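PDB 2G3B: putative TetR-family transcriptional regulator from Rhodococcus sp., which probably binds DNA at regulatory sites through a helix-turn-helix motif and acts as a transcriptional repressor. Local coordinates for residues A11-G23 against E96-A108. Sequence-based numbering, arbitrary orientation.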
# COMPACT_ATOMS: atom_id res chain seq x y z
N ALA A 11 -18.53 -7.50 -12.41
CA ALA A 11 -19.41 -6.90 -11.40
C ALA A 11 -18.79 -7.00 -10.01
O ALA A 11 -18.97 -6.13 -9.17
CB ALA A 11 -20.82 -7.62 -11.44
N SER A 12 -18.06 -8.07 -9.75
CA SER A 12 -17.40 -8.25 -8.47
C SER A 12 -16.29 -7.22 -8.29
O SER A 12 -16.20 -6.62 -7.23
CB SER A 12 -16.85 -9.69 -8.34
OG SER A 12 -17.96 -10.60 -8.34
N ALA A 13 -15.47 -7.02 -9.32
CA ALA A 13 -14.44 -5.96 -9.31
C ALA A 13 -15.01 -4.56 -8.97
O ALA A 13 -14.45 -3.83 -8.12
CB ALA A 13 -13.70 -5.94 -10.66
N THR A 14 -16.12 -4.18 -9.60
CA THR A 14 -16.79 -2.91 -9.30
C THR A 14 -17.32 -2.79 -7.86
O THR A 14 -17.12 -1.76 -7.23
CB THR A 14 -17.96 -2.70 -10.30
OG1 THR A 14 -17.44 -2.82 -11.62
CG2 THR A 14 -18.63 -1.31 -10.11
N ALA A 15 -18.01 -3.82 -7.37
CA ALA A 15 -18.47 -3.90 -5.99
C ALA A 15 -17.34 -3.78 -5.00
O ALA A 15 -17.36 -2.98 -4.03
CB ALA A 15 -19.25 -5.24 -5.79
N ILE A 16 -16.29 -4.52 -5.24
CA ILE A 16 -15.14 -4.39 -4.38
C ILE A 16 -14.53 -2.98 -4.41
O ILE A 16 -14.28 -2.42 -3.34
CB ILE A 16 -14.09 -5.45 -4.66
CG1 ILE A 16 -14.72 -6.85 -4.40
CG2 ILE A 16 -12.85 -5.22 -3.71
CD1 ILE A 16 -13.92 -8.03 -5.01
N ALA A 17 -14.30 -2.43 -5.60
CA ALA A 17 -13.74 -1.10 -5.73
C ALA A 17 -14.56 -0.01 -5.00
O ALA A 17 -13.99 0.90 -4.37
CB ALA A 17 -13.55 -0.73 -7.21
N GLN A 18 -15.89 -0.14 -5.08
CA GLN A 18 -16.79 0.93 -4.67
C GLN A 18 -17.26 0.82 -3.22
O GLN A 18 -17.49 1.85 -2.57
CB GLN A 18 -18.04 0.93 -5.58
CG GLN A 18 -17.72 1.42 -7.02
CD GLN A 18 -17.10 2.83 -7.07
OE1 GLN A 18 -15.93 3.02 -7.48
NE2 GLN A 18 -17.88 3.82 -6.66
N ARG A 19 -17.44 -0.41 -2.76
CA ARG A 19 -18.14 -0.70 -1.50
C ARG A 19 -17.27 -1.54 -0.55
O ARG A 19 -17.61 -1.77 0.61
CB ARG A 19 -19.45 -1.44 -1.81
CG ARG A 19 -20.56 -0.60 -2.53
CD ARG A 19 -21.88 -1.43 -2.71
NE ARG A 19 -21.88 -2.28 -3.92
CZ ARG A 19 -22.83 -3.16 -4.26
NH1 ARG A 19 -23.92 -3.36 -3.49
NH2 ARG A 19 -22.70 -3.87 -5.40
N GLY A 20 -16.12 -1.96 -1.06
CA GLY A 20 -15.18 -2.80 -0.35
C GLY A 20 -15.69 -4.23 -0.24
O GLY A 20 -16.79 -4.56 -0.66
N ILE A 21 -14.87 -5.08 0.37
CA ILE A 21 -15.24 -6.47 0.67
C ILE A 21 -16.57 -6.59 1.47
O ILE A 21 -17.38 -7.44 1.15
CB ILE A 21 -13.96 -7.19 1.25
CG1 ILE A 21 -12.95 -7.47 0.13
CG2 ILE A 21 -14.21 -8.37 2.16
CD1 ILE A 21 -13.58 -7.78 -1.21
N ARG A 22 -16.81 -5.74 2.47
CA ARG A 22 -18.10 -5.79 3.21
C ARG A 22 -19.33 -5.35 2.39
O ARG A 22 -20.48 -5.67 2.73
CB ARG A 22 -18.03 -4.95 4.48
CG ARG A 22 -17.60 -3.51 4.24
CD ARG A 22 -17.01 -2.89 5.51
NE ARG A 22 -17.78 -3.25 6.70
CZ ARG A 22 -19.05 -2.91 6.89
NH1 ARG A 22 -19.70 -2.21 5.94
NH2 ARG A 22 -19.68 -3.27 8.01
N GLY A 23 -19.08 -4.60 1.31
CA GLY A 23 -20.19 -4.08 0.52
C GLY A 23 -20.53 -4.96 -0.66
O GLY A 23 -21.53 -4.70 -1.37
N GLU A 96 -10.27 1.54 -11.48
CA GLU A 96 -11.08 0.53 -10.79
C GLU A 96 -10.24 -0.65 -10.31
O GLU A 96 -10.41 -1.09 -9.18
CB GLU A 96 -12.22 0.07 -11.66
CG GLU A 96 -13.17 -0.81 -10.84
CD GLU A 96 -14.17 -1.47 -11.69
OE1 GLU A 96 -13.81 -2.44 -12.38
OE2 GLU A 96 -15.31 -0.97 -11.73
N ASN A 97 -9.38 -1.19 -11.15
CA ASN A 97 -8.54 -2.33 -10.74
C ASN A 97 -7.75 -1.96 -9.50
O ASN A 97 -7.59 -2.74 -8.59
CB ASN A 97 -7.38 -2.59 -11.76
CG ASN A 97 -7.78 -3.52 -12.87
OD1 ASN A 97 -8.85 -4.17 -12.81
ND2 ASN A 97 -6.90 -3.61 -13.93
N SER A 98 -7.22 -0.73 -9.54
CA SER A 98 -6.40 -0.20 -8.47
C SER A 98 -7.16 -0.02 -7.14
O SER A 98 -6.66 -0.44 -6.08
CB SER A 98 -5.72 1.08 -8.98
OG SER A 98 -4.86 1.53 -7.99
N LEU A 99 -8.38 0.55 -7.20
CA LEU A 99 -9.25 0.64 -6.06
C LEU A 99 -9.56 -0.72 -5.45
O LEU A 99 -9.51 -0.85 -4.22
CB LEU A 99 -10.59 1.35 -6.38
CG LEU A 99 -10.49 2.83 -6.70
CD1 LEU A 99 -11.76 3.26 -7.51
CD2 LEU A 99 -10.32 3.62 -5.33
N ALA A 100 -9.93 -1.70 -6.29
CA ALA A 100 -10.31 -3.05 -5.84
C ALA A 100 -9.11 -3.74 -5.20
O ALA A 100 -9.22 -4.28 -4.12
CB ALA A 100 -10.84 -3.89 -6.99
N TRP A 101 -7.92 -3.60 -5.81
CA TRP A 101 -6.72 -4.20 -5.24
C TRP A 101 -6.39 -3.54 -3.90
O TRP A 101 -6.07 -4.22 -2.95
CB TRP A 101 -5.54 -4.02 -6.22
CG TRP A 101 -4.37 -4.78 -5.85
CD1 TRP A 101 -3.29 -4.33 -5.09
CD2 TRP A 101 -4.08 -6.13 -6.21
NE1 TRP A 101 -2.38 -5.36 -4.96
CE2 TRP A 101 -2.84 -6.47 -5.63
CE3 TRP A 101 -4.78 -7.11 -6.93
CZ2 TRP A 101 -2.25 -7.74 -5.79
CZ3 TRP A 101 -4.20 -8.37 -7.08
CH2 TRP A 101 -2.94 -8.66 -6.51
N ASN A 102 -6.42 -2.21 -3.85
CA ASN A 102 -6.24 -1.45 -2.62
C ASN A 102 -7.13 -1.96 -1.47
O ASN A 102 -6.66 -2.17 -0.35
CB ASN A 102 -6.56 0.03 -2.91
CG ASN A 102 -5.89 0.98 -1.94
OD1 ASN A 102 -6.54 1.58 -1.10
ND2 ASN A 102 -4.58 1.11 -2.05
N GLU A 103 -8.42 -2.19 -1.79
CA GLU A 103 -9.39 -2.76 -0.83
C GLU A 103 -9.03 -4.16 -0.37
O GLU A 103 -9.04 -4.47 0.82
CB GLU A 103 -10.82 -2.79 -1.42
CG GLU A 103 -11.47 -1.40 -1.51
CD GLU A 103 -11.92 -0.88 -0.13
OE1 GLU A 103 -12.04 -1.67 0.85
OE2 GLU A 103 -12.18 0.34 -0.05
N LEU A 104 -8.74 -5.02 -1.32
CA LEU A 104 -8.34 -6.40 -0.98
C LEU A 104 -7.08 -6.47 -0.16
O LEU A 104 -6.97 -7.27 0.81
CB LEU A 104 -8.17 -7.19 -2.27
CG LEU A 104 -9.51 -7.42 -2.99
CD1 LEU A 104 -9.27 -7.63 -4.48
CD2 LEU A 104 -10.33 -8.59 -2.39
N ARG A 105 -6.09 -5.67 -0.57
CA ARG A 105 -4.80 -5.63 0.21
C ARG A 105 -5.04 -5.17 1.68
O ARG A 105 -4.53 -5.78 2.64
CB ARG A 105 -3.76 -4.75 -0.52
CG ARG A 105 -2.57 -4.38 0.33
CD ARG A 105 -1.62 -5.55 0.55
NE ARG A 105 -1.07 -6.07 -0.70
CZ ARG A 105 -0.62 -7.31 -0.87
NH1 ARG A 105 -0.60 -8.19 0.14
NH2 ARG A 105 -0.16 -7.67 -2.06
N ALA A 106 -5.83 -4.11 1.87
CA ALA A 106 -6.17 -3.60 3.20
C ALA A 106 -6.99 -4.60 4.00
O ALA A 106 -6.78 -4.78 5.20
CB ALA A 106 -6.94 -2.22 3.09
N SER A 107 -7.92 -5.29 3.34
CA SER A 107 -8.82 -6.20 4.06
C SER A 107 -8.16 -7.48 4.51
O SER A 107 -8.55 -8.05 5.52
CB SER A 107 -10.04 -6.54 3.19
OG SER A 107 -10.91 -5.41 3.09
N ALA A 108 -7.18 -7.96 3.74
CA ALA A 108 -6.52 -9.24 4.05
C ALA A 108 -5.74 -9.17 5.36
O ALA A 108 -5.37 -10.20 5.91
CB ALA A 108 -5.64 -9.67 2.90
O HOH W 1 -12.70 1.98 -2.39
O HOH W 2 -15.83 1.32 -10.24
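The flat groups that meet helix 11-23 are two carboxylates, E96 and E103. E96 reaches over from the side, its CG anti to the backbone N (chi1 -171°) and the chain extended, which brings E96 OE2 to 2.8 Å from T14 OG1. That hydroxyl also has K10 O of its own helix as a partner. A water joins E96 OE2 to Q18 OE1, while E96 OE1 forms a salt bridge with R61. E103 instead bends at CG (chi2 -74°), laying its OE1 3.5 Å from G20 CA; G20, with its positive phi, has no side chain to crowd that oxygen. A water lies within bonding range of E103 OE2 and A17 O, and E103 OE2 salt-bridges R22 of the second subunit.

Between the carboxylates the axes close to 7.5 Å at 49°: small A17 and A100 let their CA atoms approach to 3.9 Å, with A17 CB packed 3.7 Å from L99 CB. Further along, I21 CD1 meets L104 CD2 at 3.6 Å, the side chains crossing nearly perpendicularly. Cutting E96 back to an alanine is likely to deprive R61 of this charge partner and T14 OG1 of its contact across the interface, and to uncover A17 CB. The contact joins helix 2-23 of the predicted TetR-type DNA-binding region to helix 92-110 of the C-terminal region, with helix 47-66 against A13 and I21, and helices 115-139 and 148-167 backing helix 92-110.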